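Local structure of hypothetical protein PH1566 (Pyrococcus horikoshii, 2E3U) at residues A[185-189]-A[190-194]. The protein probably binds RNA through its two KH domains and is the archaeal counterpart of Dim2p, a factor in pre-ribosomal RNA processing. Sequence-based numbering, arbitrary orientation.
Sequences IEKLA and RGSPH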
loop_
_atom_site.group_PDB
_atom_site.type_symbol
_atom_site.label_atom_id
_atom_site.label_comp_id
_atom_site.label_asym_id
_atom_site.label_seq_id
_atom_site.Cartn_x
_atom_site.Cartn_y
_atom_site.Cartn_z
ATOM N N ILE A 185 -1.211 -14.470 3.208
ATOM C CA ILE A 185 -2.481 -13.757 3.451
ATOM C C ILE A 185 -3.684 -14.552 2.902
ATOM O O ILE A 185 -4.690 -14.681 3.578
ATOM C CB ILE A 185 -2.407 -12.323 2.829
ATOM C CG1 ILE A 185 -1.510 -11.412 3.673
ATOM C CG2 ILE A 185 -3.804 -11.706 2.554
ATOM C CD1 ILE A 185 -1.125 -10.095 2.926
ATOM N N GLU A 186 -3.556 -15.067 1.675
ATOM C CA GLU A 186 -4.542 -15.944 1.055
ATOM C C GLU A 186 -4.838 -17.196 1.906
ATOM O O GLU A 186 -5.993 -17.481 2.194
ATOM C CB GLU A 186 -4.100 -16.318 -0.374
ATOM C CG GLU A 186 -4.345 -15.194 -1.417
ATOM C CD GLU A 186 -3.775 -15.497 -2.811
ATOM O OE1 GLU A 186 -2.882 -16.377 -2.957
ATOM O OE2 GLU A 186 -4.203 -14.829 -3.769
ATOM N N LYS A 187 -3.797 -17.922 2.318
ATOM C CA LYS A 187 -3.919 -19.002 3.299
ATOM C C LYS A 187 -4.679 -18.634 4.584
ATOM O O LYS A 187 -5.577 -19.344 5.007
ATOM C CB LYS A 187 -2.535 -19.550 3.655
ATOM C CG LYS A 187 -1.945 -20.381 2.559
ATOM C CD LYS A 187 -0.476 -20.552 2.753
ATOM C CE LYS A 187 0.119 -21.161 1.499
ATOM N NZ LYS A 187 -0.146 -22.638 1.477
ATOM N N LEU A 188 -4.301 -17.525 5.199
ATOM C CA LEU A 188 -4.930 -17.056 6.432
ATOM C C LEU A 188 -6.393 -16.686 6.209
ATOM O O LEU A 188 -7.219 -16.956 7.071
ATOM C CB LEU A 188 -4.172 -15.867 7.002
ATOM C CG LEU A 188 -2.796 -16.127 7.600
ATOM C CD1 LEU A 188 -1.998 -14.815 7.605
ATOM C CD2 LEU A 188 -2.875 -16.764 8.996
ATOM N N ALA A 189 -6.698 -16.071 5.061
ATOM C CA ALA A 189 -8.085 -15.694 4.686
ATOM C C ALA A 189 -8.993 -16.911 4.538
ATOM O O ALA A 189 -10.152 -16.877 4.952
ATOM C CB ALA A 189 -8.106 -14.852 3.401
ATOM N N ARG A 190 -8.452 -17.982 3.950
ATOM C CA ARG A 190 -9.162 -19.271 3.782
ATOM C C ARG A 190 -9.234 -20.164 5.036
ATOM O O ARG A 190 -9.733 -21.274 4.971
ATOM C CB ARG A 190 -8.548 -20.062 2.619
ATOM C CG ARG A 190 -9.081 -19.658 1.245
ATOM C CD ARG A 190 -10.508 -20.271 1.026
ATOM N NE ARG A 190 -10.625 -21.569 1.717
ATOM C CZ ARG A 190 -10.313 -22.754 1.133
ATOM N NH1 ARG A 190 -10.426 -23.860 1.870
ATOM N NH2 ARG A 190 -9.910 -22.831 -0.194
ATOM N N GLY A 191 -8.735 -19.687 6.169
ATOM C CA GLY A 191 -8.829 -20.425 7.430
ATOM C C GLY A 191 -7.690 -21.376 7.758
ATOM O O GLY A 191 -7.785 -22.123 8.723
ATOM N N SER A 192 -6.624 -21.355 6.957
ATOM C CA SER A 192 -5.412 -22.118 7.213
ATOM C C SER A 192 -4.859 -21.877 8.635
ATOM O O SER A 192 -4.680 -20.728 9.058
ATOM C CB SER A 192 -4.316 -21.783 6.186
ATOM O OG SER A 192 -4.398 -22.573 5.013
ATOM N N PRO A 193 -4.589 -22.972 9.373
ATOM C CA PRO A 193 -4.022 -22.807 10.712
ATOM C C PRO A 193 -2.717 -22.007 10.668
ATOM O O PRO A 193 -2.007 -22.033 9.655
ATOM C CB PRO A 193 -3.741 -24.238 11.173
ATOM C CG PRO A 193 -4.455 -25.120 10.222
ATOM C CD PRO A 193 -4.781 -24.383 8.991
ATOM N N HIS A 194 -2.419 -21.299 11.762
ATOM C CA HIS A 194 -1.233 -20.473 11.871
ATOM C C HIS A 194 0.059 -21.242 11.635
ATOM O O HIS A 194 0.962 -20.742 10.974
ATOM C CB HIS A 194 -1.212 -19.785 13.247
ATOM C CG HIS A 194 -2.098 -18.582 13.309
ATOM N ND1 HIS A 194 -2.072 -17.681 14.349
ATOM C CD2 HIS A 194 -3.017 -18.120 12.432
ATOM C CE1 HIS A 194 -2.945 -16.718 14.112
ATOM N NE2 HIS A 194 -3.532 -16.965 12.954
#
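R190, G191 and S192 turn their amides back onto the carbonyls of E186, L188 and K187, closing the last turn of helix 175-189. R190 N reaches E186 O at 3.1 Å, the last bond of ordinary helical spacing. Beyond it the pattern splits into a wide 6→1 bond, S192 N to K187 O over 3.0 Å, and a tight 5→2 bond, G191 N to L188 O at 3.3 Å, whose donor stands well above the carbonyl plane. G191 takes a positive phi of 90°, a conformation that glycine adopts readily.

S192 sets its CB 3.0 Å from K187 O, against the same oxygen that its amide binds, while OG lies alongside K187 CB at 3.8 Å. Beyond P193, the imidazole of H194 meets the buried L188: the two side chains cross at about a right angle, and methyl CD2 of L188 approaches H194 CD2 obliquely at 3.7 Å. In H194, CG lies beside the backbone N (chi1 -80°), which brings CD2 and NE2 to the L188 methyl. T150 of helix 149-158 touches both residues, and V197 packs against L188, K187 and S192.

P193 is the N-cap of helix 194-203, and its carbonyl oxygen is hydrogen-bonded to S196 OG. A Schellman motif thus ends helix 175-189, the final helix of the second type I KH fold, and leads into helix 194-203.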